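Local coordinates for protein 2-nitrobenzoate nitroreductase (Pseudomonas fluorescens, PDB 4Z85) that reduces the nitro group of 2-nitrobenzoate and probably uses bound FMN as its flavin cofactor, at residues 33-38 with 81-86; 56-61 with 153-158; 88-93 with 130-135; 138-143 with 160-165. All blocks are in the same frame, centred on the assembly; numbering follows the deposited sequence.

Contact 1 (33-38 with 81-86); sequences LNSEGL and IIEREQ
Arg-84, in the last turn of helix 77-84, reaches over Leu-33 to the loop that joins strands 28-33 and 39-52, making a largely polar contact at the protein surface. Its NH2 donates to the backbone O of Asn-34 at 2.8 Å, with an N-H...O angle of 164°. The acceptor lies close to the guanidinium plane, and the donor sits nearly on the extended line of the carbonyl. A bend at the second torsion (chi2 -107°) lays the guanidinium against Leu-33, whose CB comes over one face with 3.7 Å between it and Arg-84 NE. The receiving loop closes a beta hairpin by a type I turn from Asn-34 to Gly-37, in which Gly-37 N also donates to Asn-34 O at 3.2 Å. An Asx turn reinforces it: Asn-34 OD1 accepts from Glu-36 N and Leu-38 N, which approach from opposite faces of the amide plane. Gly-37 takes a positive phi that favours glycine. An alanine in place of Arg-84 is likely to leave Asn-34 O without its donor from the helix and to uncover Leu-33. Two waters complete the junction. One donates to Glu-83 OE1 at 2.6 Å and to Leu-33 O at 2.8 Å, with a weak bond from Arg-84 NE; the other accepts from Leu-33 N and donates to Gln-86 O at 2.7 Å.

Contact 2 (56-61 with 153-158); sequences LFVIAV and RSMVFG
Gly-158 provides the hollow into which the Phe-57 ring folds. Its CA stands 3.9 Å from the ring centroid and 23° off the normal, a CH-pi contact over the face. Phe-57 CG sits between backbone N and carbonyl carbon (chi1 60°), which swings the ring across the neighbouring strand; any side chain on Gly-158 would run into CZ. A leucine in place of Phe-57 would probably lose this flat cover over Gly-158 and open a gap beside Trp-139 and Cys-141, which also meet the ring. Along the same face, the side chains of Val-61 and Val-156 meet at an oblique angle, CG2 to CG2 at 4.0 Å. On the other face, Val-58 CG2 is the bump, 3.7 Å from the Phe-157 ring centroid, over the face but displaced toward the rim, another CH-pi contact. Ala-60 is small enough for the guanidinium of Arg-153 to lie over it, with CB 3.5 Å from NH2. These fits rest on two antiparallel neighbours in the barrel, strands 55-62 and 153-165, joined by six backbone hydrogen bonds; Val-61 N to Ser-154 O measures 2.8 Å. Phe-157 packs on Met-155 of the second subunit. The chemistry implies a mostly apolar ladder whose polar groups gather at one end: Ser-154, held by His-63 and Asp-148, and Arg-153, which pairs with Asp-62 and donates from NE to Met-50 O of that subunit.

Contact 3 (88-93 with 130-135); sequences VVNMVD and PRITDA
The carboxamide of Asn-90 is the flat group that bridges the two segments. It links strand 86-90 of the antiparallel barrel, a fold consistent with the split barrel of FMN-binding flavin reductases, to short strand 131-132, which runs into a type I turn from Ile-132 to Ala-135. Ile-132 N approaches Asn-90 OD1 at 2.9 Å and almost straight (172°), yet from 42° out of the carbonyl plane, while the Ile-132 side chain crosses at a slant over that same face, its CD1 3.8 Å from Asn-90 ND2. At the edge of the second flat group, the Arg-131 guanidinium, lies Thr-133 O, in plane and bonded to NH1 at 3.0 Å; Tyr-164 makes a cation-pi contact with this arginine. Asn-90 ND2 is satisfied by Leu-29 O and Thr-31 OG1, both on strand 28-33, so one buried amide ties three pieces of chain, and bonds at both of its ends should resist a flip. Arg-131 has CG between its backbone N and carbonyl carbon (chi1 70°), which carries its extended chain away from Asn-90 and round toward the turn. Its CB stays behind, 3.5 Å from Asn-90 OD1, and meets Val-88 CG1 at 4.0 Å. The other Val-88 methyl, CG2, faces Pro-130 O at 3.6 Å. At the end of the turn, Ala-135 CB rests 4.0 Å from Asn-90 CB.

Contact 4 (138-143 with 160-165); sequences AWECKL and IVAMYF
Glu-140 O takes two backbone donors at once, Val-161 N at 2.8 Å and Ala-162 N at 3.2 Å, the signature of a classic beta bulge with Val-161 and Ala-162 both facing Glu-140. Val-161 N arrives nearly in line with the carbonyl, Ala-162 N on a lone pair in its plane. Glu-140 N returns a bond to Ala-162 O, and Ala-138 and Tyr-164 exchange a further pair, the shorter being Tyr-164 N to Ala-138 O at 2.8 Å. The bulge shifts the register by one, bringing Ile-160 opposite Cys-141 and beside Trp-139. Ile-160 CD1 comes over the indole, 3.4 Å from the centroid of the six-membered ring and only 9° off its normal. Met-163 runs alongside the same indole with its chain extended beyond CG (chi2 -173°). Its SD lies obliquely, 4.4 Å from the five-membered ring centroid, a Met-aromatic contact, and its CE is 3.5 Å from Trp-139 NE1, which itself donates to Ser-21 OG of the second subunit. On the opposite face, Glu-140 sends its carboxylate to Thr-126 OG1 and Thr-125 N, and at the solvent side Lys-142 CD meets Val-161 CG1 at 3.7 Å. The hairpin is flanked by strand 86-90 beyond 137-150 and by strand 55-62 beyond 153-165, while Ala-162 to Tyr-164 also pair with an antiparallel strand of the second subunit, carrying the sheet across the dimer interface.

In the fold
From the N terminus, the chain leaves strand 28-33, makes the hairpin with 39-52 and runs through strand 55-62 to helix 77-84, where contact 1 closes the first loop. Contact 2 opens within that span and closes only at strand 153-165, so the two cross. Contact 3 opens and closes after contact 1, wholly within the span of contact 2. Contact 4 follows contact 3 in series and crosses contact 2, sharing strand 153-165 with it. Contacts 2 and 4 thus join three consecutive barrel strands, contact 3 ties strand 86-90 to segment 130-135, and contact 1 fixes the helix to a hairpin turn. Val-89 meets Phe-57 between contacts 2 and 3.

Contact 1 (33-38 with 81-86)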
loop_
_atom_site.group_PDB
_atom_site.type_symbol
_atom_site.label_atom_id
_atom_site.label_comp_id
_atom_site.label_asym_id
_atom_site.label_seq_id
_atom_site.Cartn_x
_atom_site.Cartn_y
_atom_site.Cartn_z
ATOM N N LEU A 33 -4.856 18.782 -12.743
ATOM C CA LEU A 33 -5.462 19.963 -13.372
ATOM C C LEU A 33 -6.479 19.592 -14.447
ATOM O O LEU A 33 -6.229 18.700 -15.256
ATOM C CB LEU A 33 -4.382 20.851 -13.986
ATOM C CG LEU A 33 -3.377 21.514 -13.055
ATOM C CD1 LEU A 33 -2.309 22.225 -13.873
ATOM C CD2 LEU A 33 -4.091 22.489 -12.135
ATOM N N ASN A 34 -7.620 20.278 -14.471
ATOM C CA ASN A 34 -8.596 20.045 -15.535
ATOM C C ASN A 34 -8.322 20.930 -16.758
ATOM O O ASN A 34 -7.283 21.593 -16.833
ATOM C CB ASN A 34 -10.032 20.259 -15.035
ATOM C CG ASN A 34 -10.347 21.715 -14.700
ATOM O OD1 ASN A 34 -9.524 22.611 -14.864
ATOM N ND2 ASN A 34 -11.567 21.947 -14.240
ATOM N N SER A 35 -9.262 20.935 -17.702
ATOM C CA SER A 35 -9.130 21.682 -18.957
ATOM C C SER A 35 -8.887 23.170 -18.747
ATOM O O SER A 35 -8.225 23.819 -19.552
ATOM C CB SER A 35 -10.386 21.515 -19.814
ATOM O OG SER A 35 -10.657 20.154 -20.076
ATOM N N GLU A 36 -9.430 23.700 -17.658
ATOM C CA GLU A 36 -9.455 25.135 -17.419
ATOM C C GLU A 36 -8.345 25.599 -16.482
ATOM O O GLU A 36 -8.255 26.783 -16.158
ATOM C CB GLU A 36 -10.817 25.527 -16.847
ATOM C CG GLU A 36 -11.969 24.758 -17.474
ATOM C CD GLU A 36 -13.088 24.460 -16.491
ATOM O OE1 GLU A 36 -12.935 24.763 -15.284
ATOM O OE2 GLU A 36 -14.123 23.910 -16.928
ATOM N N GLY A 37 -7.503 24.667 -16.042
ATOM C CA GLY A 37 -6.420 24.999 -15.130
ATOM C C GLY A 37 -6.850 24.933 -13.675
ATOM O O GLY A 37 -6.101 25.318 -12.775
ATOM N N LEU A 38 -8.068 24.450 -13.454
ATOM C CA LEU A 38 -8.598 24.244 -12.109
ATOM C C LEU A 38 -7.914 23.041 -11.459
ATOM O O LEU A 38 -7.731 22.012 -12.105
ATOM C CB LEU A 38 -10.114 24.036 -12.166
ATOM C CG LEU A 38 -10.940 24.026 -10.885
ATOM C CD1 LEU A 38 -11.542 25.401 -10.649
ATOM C CD2 LEU A 38 -12.035 22.971 -10.970
ATOM N N ILE A 81 -5.744 13.375 -15.338
ATOM C CA ILE A 81 -4.495 12.656 -15.555
ATOM C C ILE A 81 -4.365 12.218 -17.019
ATOM O O ILE A 81 -3.291 12.321 -17.615
ATOM C CB ILE A 81 -4.388 11.424 -14.619
ATOM C CG1 ILE A 81 -4.107 11.885 -13.188
ATOM C CG2 ILE A 81 -3.303 10.463 -15.119
ATOM C CD1 ILE A 81 -4.141 10.752 -12.154
ATOM N N ILE A 82 -5.461 11.734 -17.591
ATOM C CA ILE A 82 -5.481 11.320 -18.995
ATOM C C ILE A 82 -5.140 12.484 -19.913
ATOM O O ILE A 82 -4.315 12.353 -20.825
ATOM C CB ILE A 82 -6.851 10.748 -19.388
ATOM C CG1 ILE A 82 -7.051 9.384 -18.738
ATOM C CG2 ILE A 82 -6.978 10.632 -20.903
ATOM C CD1 ILE A 82 -8.433 8.808 -18.921
ATOM N N GLU A 83 -5.744 13.632 -19.641
ATOM C CA GLU A 83 -5.560 14.812 -20.474
ATOM C C GLU A 83 -4.168 15.414 -20.341
ATOM O O GLU A 83 -3.548 15.759 -21.347
ATOM C CB GLU A 83 -6.617 15.865 -20.139
ATOM C CG GLU A 83 -8.034 15.455 -20.522
ATOM C CD GLU A 83 -9.091 16.460 -20.081
ATOM O OE1 GLU A 83 -8.803 17.304 -19.199
ATOM O OE2 GLU A 83 -10.216 16.403 -20.624
ATOM N N ARG A 84 -3.660 15.530 -19.113
ATOM C CA ARG A 84 -2.382 16.217 -18.924
ATOM C C ARG A 84 -1.169 15.277 -18.871
ATOM O O ARG A 84 -0.036 15.723 -19.045
ATOM C CB ARG A 84 -2.426 17.054 -17.648
ATOM C CG ARG A 84 -3.558 18.060 -17.595
ATOM C CD ARG A 84 -3.023 19.457 -17.785
ATOM N NE ARG A 84 -4.060 20.474 -17.637
ATOM C CZ ARG A 84 -3.810 21.776 -17.582
ATOM N NH1 ARG A 84 -2.560 22.208 -17.657
ATOM N NH2 ARG A 84 -4.806 22.643 -17.447
ATOM N N GLU A 85 -1.415 13.990 -18.619
ATOM C CA GLU A 85 -0.360 12.984 -18.456
ATOM C C GLU A 85 0.613 13.387 -17.351
ATOM O O GLU A 85 1.774 12.963 -17.332
ATOM C CB GLU A 85 0.371 12.758 -19.784
ATOM C CG GLU A 85 -0.602 12.381 -20.890
ATOM C CD GLU A 85 0.072 12.128 -22.222
ATOM O OE1 GLU A 85 1.280 11.798 -22.233
ATOM O OE2 GLU A 85 -0.619 12.259 -23.256
ATOM N N GLN A 86 0.114 14.204 -16.425
ATOM C CA GLN A 86 0.891 14.689 -15.298
ATOM C C GLN A 86 0.017 14.772 -14.068
ATOM O O GLN A 86 -1.187 15.010 -14.183
ATOM C CB GLN A 86 1.471 16.080 -15.560
ATOM C CG GLN A 86 2.190 16.285 -16.855
ATOM C CD GLN A 86 2.749 17.689 -16.948
ATOM O OE1 GLN A 86 2.292 18.597 -16.250
ATOM N NE2 GLN A 86 3.745 17.873 -17.794
HETATM O O HOH W 1 -3.434 16.551 -14.339
HETATM O O HOH W 2 -6.824 18.571 -17.977
#

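Contact 2 (56-61 with 153-158)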
loop_
_atom_site.group_PDB
_atom_site.type_symbol
_atom_site.label_atom_id
_atom_site.label_comp_id
_atom_site.label_asym_id
_atom_site.label_seq_id
_atom_site.Cartn_x
_atom_site.Cartn_y
_atom_site.Cartn_z
ATOM N N LEU A 56 8.100 3.485 -10.535
ATOM C CA LEU A 56 6.675 3.433 -10.838
ATOM C C LEU A 56 5.873 3.132 -9.580
ATOM O O LEU A 56 6.363 2.436 -8.671
ATOM C CB LEU A 56 6.354 2.352 -11.864
ATOM C CG LEU A 56 6.984 2.447 -13.259
ATOM C CD1 LEU A 56 6.331 1.409 -14.174
ATOM C CD2 LEU A 56 6.830 3.834 -13.832
ATOM N N PHE A 57 4.638 3.637 -9.583
ATOM C CA PHE A 57 3.662 3.320 -8.535
ATOM C C PHE A 57 2.290 3.099 -9.170
ATOM O O PHE A 57 2.072 3.434 -10.336
ATOM C CB PHE A 57 3.579 4.444 -7.487
ATOM C CG PHE A 57 3.170 5.756 -8.070
ATOM C CD1 PHE A 57 1.822 6.096 -8.184
ATOM C CD2 PHE A 57 4.128 6.640 -8.546
ATOM C CE1 PHE A 57 1.437 7.302 -8.754
ATOM C CE2 PHE A 57 3.754 7.855 -9.131
ATOM C CZ PHE A 57 2.407 8.187 -9.226
ATOM N N VAL A 58 1.353 2.569 -8.387
ATOM C CA VAL A 58 -0.009 2.351 -8.888
ATOM C C VAL A 58 -1.022 2.941 -7.906
ATOM O O VAL A 58 -0.827 2.889 -6.693
ATOM C CB VAL A 58 -0.288 0.832 -9.145
ATOM C CG1 VAL A 58 -0.271 -0.005 -7.847
ATOM C CG2 VAL A 58 -1.601 0.641 -9.905
ATOM N N ILE A 59 -2.071 3.558 -8.451
ATOM C CA ILE A 59 -3.226 4.005 -7.662
ATOM C C ILE A 59 -4.484 3.472 -8.323
ATOM O O ILE A 59 -4.666 3.674 -9.515
ATOM C CB ILE A 59 -3.327 5.532 -7.591
ATOM C CG1 ILE A 59 -2.039 6.130 -7.018
ATOM C CG2 ILE A 59 -4.532 5.935 -6.756
ATOM C CD1 ILE A 59 -1.957 7.632 -7.135
ATOM N N ALA A 60 -5.352 2.801 -7.575
ATOM C CA ALA A 60 -6.628 2.376 -8.155
ATOM C C ALA A 60 -7.651 3.495 -7.944
ATOM O O ALA A 60 -7.803 3.983 -6.831
ATOM C CB ALA A 60 -7.098 1.055 -7.533
ATOM N N VAL A 61 -8.320 3.916 -9.020
ATOM C CA VAL A 61 -9.181 5.094 -9.006
ATOM C C VAL A 61 -10.548 4.760 -9.607
ATOM O O VAL A 61 -10.640 4.011 -10.568
ATOM C CB VAL A 61 -8.534 6.259 -9.798
ATOM C CG1 VAL A 61 -9.413 7.486 -9.771
ATOM C CG2 VAL A 61 -7.143 6.586 -9.240
ATOM N N ARG A 153 -13.674 1.466 -12.890
ATOM C CA ARG A 153 -12.448 1.539 -12.088
ATOM C C ARG A 153 -11.214 1.382 -12.963
ATOM O O ARG A 153 -11.222 0.585 -13.890
ATOM C CB ARG A 153 -12.465 0.456 -11.020
ATOM C CG ARG A 153 -11.434 0.607 -9.919
ATOM C CD ARG A 153 -11.885 -0.242 -8.748
ATOM N NE ARG A 153 -11.002 -0.164 -7.598
ATOM C CZ ARG A 153 -10.938 0.869 -6.768
ATOM N NH1 ARG A 153 -11.704 1.940 -6.959
ATOM N NH2 ARG A 153 -10.103 0.832 -5.744
ATOM N N SER A 154 -10.160 2.136 -12.663
ATOM C CA SER A 154 -8.939 2.077 -13.460
ATOM C C SER A 154 -7.722 2.066 -12.559
ATOM O O SER A 154 -7.725 2.677 -11.501
ATOM C CB SER A 154 -8.864 3.257 -14.418
ATOM O OG SER A 154 -9.873 3.140 -15.405
ATOM N N MET A 155 -6.692 1.352 -12.978
ATOM C CA MET A 155 -5.410 1.386 -12.288
ATOM C C MET A 155 -4.478 2.364 -12.997
ATOM O O MET A 155 -4.119 2.167 -14.161
ATOM C CB MET A 155 -4.805 -0.010 -12.233
ATOM C CG MET A 155 -5.569 -0.946 -11.288
ATOM S SD MET A 155 -4.973 -2.638 -11.298
ATOM C CE MET A 155 -5.454 -3.114 -12.960
ATOM N N VAL A 156 -4.118 3.426 -12.292
ATOM C CA VAL A 156 -3.241 4.451 -12.825
ATOM C C VAL A 156 -1.812 4.114 -12.428
ATOM O O VAL A 156 -1.512 4.035 -11.245
ATOM C CB VAL A 156 -3.597 5.840 -12.291
ATOM C CG1 VAL A 156 -2.596 6.890 -12.824
ATOM C CG2 VAL A 156 -5.045 6.193 -12.652
ATOM N N PHE A 157 -0.947 3.895 -13.420
ATOM C CA PHE A 157 0.468 3.680 -13.165
ATOM C C PHE A 157 1.202 4.968 -13.469
ATOM O O PHE A 157 1.147 5.479 -14.599
ATOM C CB PHE A 157 1.022 2.523 -13.998
ATOM C CG PHE A 157 0.482 1.189 -13.590
ATOM C CD1 PHE A 157 -0.750 0.753 -14.063
ATOM C CD2 PHE A 157 1.194 0.366 -12.716
ATOM C CE1 PHE A 157 -1.248 -0.479 -13.682
ATOM C CE2 PHE A 157 0.691 -0.869 -12.329
ATOM C CZ PHE A 157 -0.535 -1.290 -12.818
ATOM N N GLY A 158 1.857 5.502 -12.442
ATOM C CA GLY A 158 2.532 6.775 -12.567
ATOM C C GLY A 158 4.026 6.564 -12.458
ATOM O O GLY A 158 4.471 5.627 -11.794
HETATM O O HOH W 3 -9.872 3.852 -4.814
#

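Contact 3 (88-93 with 130-135)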
loop_
_atom_site.group_PDB
_atom_site.type_symbol
_atom_site.label_atom_id
_atom_site.label_comp_id
_atom_site.label_asym_id
_atom_site.label_seq_id
_atom_site.Cartn_x
_atom_site.Cartn_y
_atom_site.Cartn_z
ATOM N N VAL A 88 0.430 15.232 -9.302
ATOM C CA VAL A 88 1.280 15.204 -8.117
ATOM C C VAL A 88 0.688 14.280 -7.077
ATOM O O VAL A 88 -0.508 14.347 -6.796
ATOM C CB VAL A 88 1.465 16.593 -7.484
ATOM C CG1 VAL A 88 2.148 16.488 -6.102
ATOM C CG2 VAL A 88 2.273 17.500 -8.413
ATOM N N VAL A 89 1.533 13.417 -6.527
ATOM C CA VAL A 89 1.150 12.674 -5.329
ATOM C C VAL A 89 1.670 13.415 -4.095
ATOM O O VAL A 89 2.862 13.511 -3.867
ATOM C CB VAL A 89 1.695 11.229 -5.350
ATOM C CG1 VAL A 89 1.394 10.530 -4.018
ATOM C CG2 VAL A 89 1.083 10.450 -6.508
ATOM N N ASN A 90 0.756 13.945 -3.298
ATOM C CA ASN A 90 1.113 14.612 -2.058
ATOM C C ASN A 90 0.972 13.624 -0.933
ATOM O O ASN A 90 -0.081 13.002 -0.801
ATOM C CB ASN A 90 0.208 15.815 -1.777
ATOM C CG ASN A 90 0.237 16.838 -2.886
ATOM O OD1 ASN A 90 1.107 17.711 -2.904
ATOM N ND2 ASN A 90 -0.705 16.736 -3.816
ATOM N N MET A 91 2.029 13.484 -0.151
ATOM C CA MET A 91 2.017 12.586 1.001
ATOM C C MET A 91 1.338 13.306 2.158
ATOM O O MET A 91 1.227 14.537 2.159
ATOM C CB MET A 91 3.432 12.145 1.376
ATOM C CG MET A 91 4.180 11.460 0.233
ATOM S SD MET A 91 3.211 10.117 -0.505
ATOM C CE MET A 91 4.355 9.581 -1.759
ATOM N N VAL A 92 0.882 12.537 3.140
ATOM C CA VAL A 92 -0.059 13.058 4.123
ATOM C C VAL A 92 0.466 12.893 5.538
ATOM O O VAL A 92 0.669 11.772 5.989
ATOM C CB VAL A 92 -1.434 12.349 4.016
ATOM C CG1 VAL A 92 -2.397 12.884 5.089
ATOM C CG2 VAL A 92 -2.022 12.490 2.603
ATOM N N ASP A 93 0.697 14.009 6.230
ATOM C CA ASP A 93 0.987 13.956 7.658
ATOM C C ASP A 93 0.025 14.872 8.419
ATOM O O ASP A 93 -0.967 15.330 7.866
ATOM C CB ASP A 93 2.450 14.308 7.943
ATOM C CG ASP A 93 2.797 15.774 7.676
ATOM O OD1 ASP A 93 1.962 16.534 7.155
ATOM O OD2 ASP A 93 3.945 16.150 7.994
ATOM N N PRO A 130 0.562 21.645 -9.803
ATOM C CA PRO A 130 1.156 22.116 -8.555
ATOM C C PRO A 130 0.984 21.108 -7.420
ATOM O O PRO A 130 0.094 20.260 -7.485
ATOM C CB PRO A 130 0.359 23.382 -8.257
ATOM C CG PRO A 130 -0.986 23.072 -8.783
ATOM C CD PRO A 130 -0.759 22.254 -10.036
ATOM N N ARG A 131 1.836 21.224 -6.411
ATOM C CA ARG A 131 1.716 20.453 -5.188
ATOM C C ARG A 131 0.961 21.266 -4.151
ATOM O O ARG A 131 0.776 22.476 -4.310
ATOM C CB ARG A 131 3.086 20.082 -4.651
ATOM C CG ARG A 131 3.851 21.272 -4.098
ATOM C CD ARG A 131 5.107 20.827 -3.408
ATOM N NE ARG A 131 5.971 21.941 -3.007
ATOM C CZ ARG A 131 5.810 22.656 -1.896
ATOM N NH1 ARG A 131 4.800 22.402 -1.074
ATOM N NH2 ARG A 131 6.660 23.636 -1.611
ATOM N N ILE A 132 0.531 20.596 -3.088
ATOM C CA ILE A 132 -0.094 21.264 -1.954
ATOM C C ILE A 132 0.988 21.938 -1.127
ATOM O O ILE A 132 2.009 21.326 -0.820
ATOM C CB ILE A 132 -0.895 20.259 -1.110
ATOM C CG1 ILE A 132 -2.178 19.882 -1.860
ATOM C CG2 ILE A 132 -1.197 20.822 0.280
ATOM C CD1 ILE A 132 -2.873 18.670 -1.306
ATOM N N THR A 133 0.786 23.214 -0.792
ATOM C CA THR A 133 1.843 23.980 -0.141
ATOM C C THR A 133 2.285 23.326 1.169
ATOM O O THR A 133 3.477 23.239 1.451
ATOM C CB THR A 133 1.396 25.447 0.121
ATOM O OG1 THR A 133 1.047 26.062 -1.122
ATOM C CG2 THR A 133 2.519 26.249 0.753
ATOM N N ASP A 134 1.333 22.815 1.943
ATOM C CA ASP A 134 1.664 22.275 3.257
ATOM C C ASP A 134 2.115 20.795 3.251
ATOM O O ASP A 134 2.335 20.219 4.318
ATOM C CB ASP A 134 0.464 22.420 4.201
ATOM C CG ASP A 134 0.315 23.819 4.772
ATOM O OD1 ASP A 134 1.250 24.637 4.630
ATOM O OD2 ASP A 134 -0.745 24.087 5.376
ATOM N N ALA A 135 2.256 20.180 2.075
ATOM C CA ALA A 135 2.596 18.748 2.015
ATOM C C ALA A 135 4.005 18.480 2.521
ATOM O O ALA A 135 4.926 19.230 2.217
ATOM C CB ALA A 135 2.444 18.212 0.591
#

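Contact 4 (138-143 with 160-165)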
loop_
_atom_site.group_PDB
_atom_site.type_symbol
_atom_site.label_atom_id
_atom_site.label_comp_id
_atom_site.label_asym_id
_atom_site.label_seq_id
_atom_site.Cartn_x
_atom_site.Cartn_y
_atom_site.Cartn_z
ATOM N N ALA A 138 6.190 15.470 -1.716
ATOM C CA ALA A 138 5.354 15.336 -2.902
ATOM C C ALA A 138 6.134 14.692 -4.031
ATOM O O ALA A 138 7.319 14.928 -4.193
ATOM C CB ALA A 138 4.809 16.697 -3.336
ATOM N N TRP A 139 5.477 13.830 -4.790
ATOM C CA TRP A 139 6.054 13.252 -5.992
ATOM C C TRP A 139 5.503 14.000 -7.200
ATOM O O TRP A 139 4.290 14.098 -7.380
ATOM C CB TRP A 139 5.706 11.764 -6.124
ATOM C CG TRP A 139 6.285 10.837 -5.110
ATOM C CD1 TRP A 139 7.240 11.113 -4.169
ATOM C CD2 TRP A 139 5.944 9.456 -4.944
ATOM N NE1 TRP A 139 7.518 9.981 -3.436
ATOM C CE2 TRP A 139 6.739 8.950 -3.898
ATOM C CE3 TRP A 139 5.034 8.595 -5.584
ATOM C CZ2 TRP A 139 6.645 7.626 -3.463
ATOM C CZ3 TRP A 139 4.947 7.290 -5.157
ATOM C CH2 TRP A 139 5.745 6.812 -4.108
ATOM N N GLU A 140 6.401 14.549 -8.015
ATOM C CA GLU A 140 6.047 15.074 -9.323
ATOM C C GLU A 140 6.068 13.909 -10.306
ATOM O O GLU A 140 7.122 13.267 -10.509
ATOM C CB GLU A 140 7.026 16.187 -9.746
ATOM C CG GLU A 140 7.099 17.331 -8.721
ATOM C CD GLU A 140 7.989 18.487 -9.166
ATOM O OE1 GLU A 140 8.630 18.371 -10.232
ATOM O OE2 GLU A 140 8.042 19.505 -8.438
ATOM N N CYS A 141 4.892 13.646 -10.889
ATOM C CA CYS A 141 4.657 12.432 -11.661
ATOM C C CYS A 141 4.158 12.656 -13.070
ATOM O O CYS A 141 3.417 13.609 -13.357
ATOM C CB CYS A 141 3.639 11.543 -10.951
ATOM S SG CYS A 141 4.015 11.214 -9.226
ATOM N N LYS A 142 4.557 11.730 -13.933
ATOM C CA LYS A 142 4.005 11.618 -15.266
ATOM C C LYS A 142 3.252 10.310 -15.385
ATOM O O LYS A 142 3.574 9.326 -14.715
ATOM C CB LYS A 142 5.110 11.712 -16.319
ATOM C CG LYS A 142 5.768 13.084 -16.337
ATOM C CD LYS A 142 6.895 13.149 -17.368
ATOM C CE LYS A 142 7.336 14.584 -17.639
ATOM N NZ LYS A 142 8.445 14.634 -18.656
ATOM N N LEU A 143 2.239 10.309 -16.234
ATOM C CA LEU A 143 1.470 9.107 -16.480
ATOM C C LEU A 143 2.312 8.085 -17.211
ATOM O O LEU A 143 2.880 8.376 -18.258
ATOM C CB LEU A 143 0.212 9.425 -17.296
ATOM C CG LEU A 143 -0.665 8.207 -17.591
ATOM C CD1 LEU A 143 -1.238 7.639 -16.275
ATOM C CD2 LEU A 143 -1.777 8.530 -18.577
ATOM N N ILE A 160 7.487 8.474 -11.178
ATOM C CA ILE A 160 8.014 9.586 -10.414
ATOM C C ILE A 160 9.151 10.239 -11.189
ATOM O O ILE A 160 10.151 9.593 -11.475
ATOM C CB ILE A 160 8.539 9.133 -9.050
ATOM C CG1 ILE A 160 7.458 8.353 -8.305
ATOM C CG2 ILE A 160 9.003 10.335 -8.234
ATOM C CD1 ILE A 160 7.988 7.580 -7.117
ATOM N N VAL A 161 9.004 11.512 -11.520
ATOM C CA VAL A 161 10.092 12.182 -12.227
ATOM C C VAL A 161 10.897 13.032 -11.267
ATOM O O VAL A 161 12.112 13.189 -11.462
ATOM C CB VAL A 161 9.575 13.020 -13.409
ATOM C CG1 VAL A 161 8.797 12.124 -14.348
ATOM C CG2 VAL A 161 8.720 14.156 -12.938
ATOM N N ALA A 162 10.250 13.556 -10.225
ATOM C CA ALA A 162 11.028 14.258 -9.193
ATOM C C ALA A 162 10.315 14.259 -7.857
ATOM O O ALA A 162 9.135 13.965 -7.799
ATOM C CB ALA A 162 11.337 15.705 -9.625
ATOM N N MET A 163 11.030 14.581 -6.783
ATOM C CA MET A 163 10.405 14.676 -5.463
ATOM C C MET A 163 10.658 16.014 -4.770
ATOM O O MET A 163 11.764 16.553 -4.825
ATOM C CB MET A 163 10.902 13.552 -4.558
ATOM C CG MET A 163 10.605 12.135 -5.045
ATOM S SD MET A 163 11.067 10.931 -3.779
ATOM C CE MET A 163 10.798 9.361 -4.630
ATOM N N TYR A 164 9.622 16.534 -4.120
ATOM C CA TYR A 164 9.736 17.657 -3.194
ATOM C C TYR A 164 9.739 17.163 -1.749
ATOM O O TYR A 164 8.906 16.342 -1.374
ATOM C CB TYR A 164 8.589 18.642 -3.383
ATOM C CG TYR A 164 8.379 19.525 -2.174
ATOM C CD1 TYR A 164 9.192 20.630 -1.951
ATOM C CD2 TYR A 164 7.387 19.242 -1.242
ATOM C CE1 TYR A 164 9.016 21.433 -0.848
ATOM C CE2 TYR A 164 7.206 20.041 -0.127
ATOM C CZ TYR A 164 8.023 21.136 0.061
ATOM O OH TYR A 164 7.844 21.936 1.160
ATOM N N PHE A 165 10.661 17.677 -0.940
ATOM C CA PHE A 165 10.666 17.419 0.505
ATOM C C PHE A 165 10.710 18.736 1.280
ATOM O O PHE A 165 11.453 19.638 0.893
ATOM C CB PHE A 165 11.880 16.596 0.937
ATOM C CG PHE A 165 12.097 15.340 0.158
ATOM C CD1 PHE A 165 12.775 15.368 -1.050
ATOM C CD2 PHE A 165 11.681 14.114 0.665
ATOM C CE1 PHE A 165 12.997 14.202 -1.761
ATOM C CE2 PHE A 165 11.908 12.946 -0.045
ATOM C CZ PHE A 165 12.564 12.989 -1.252
#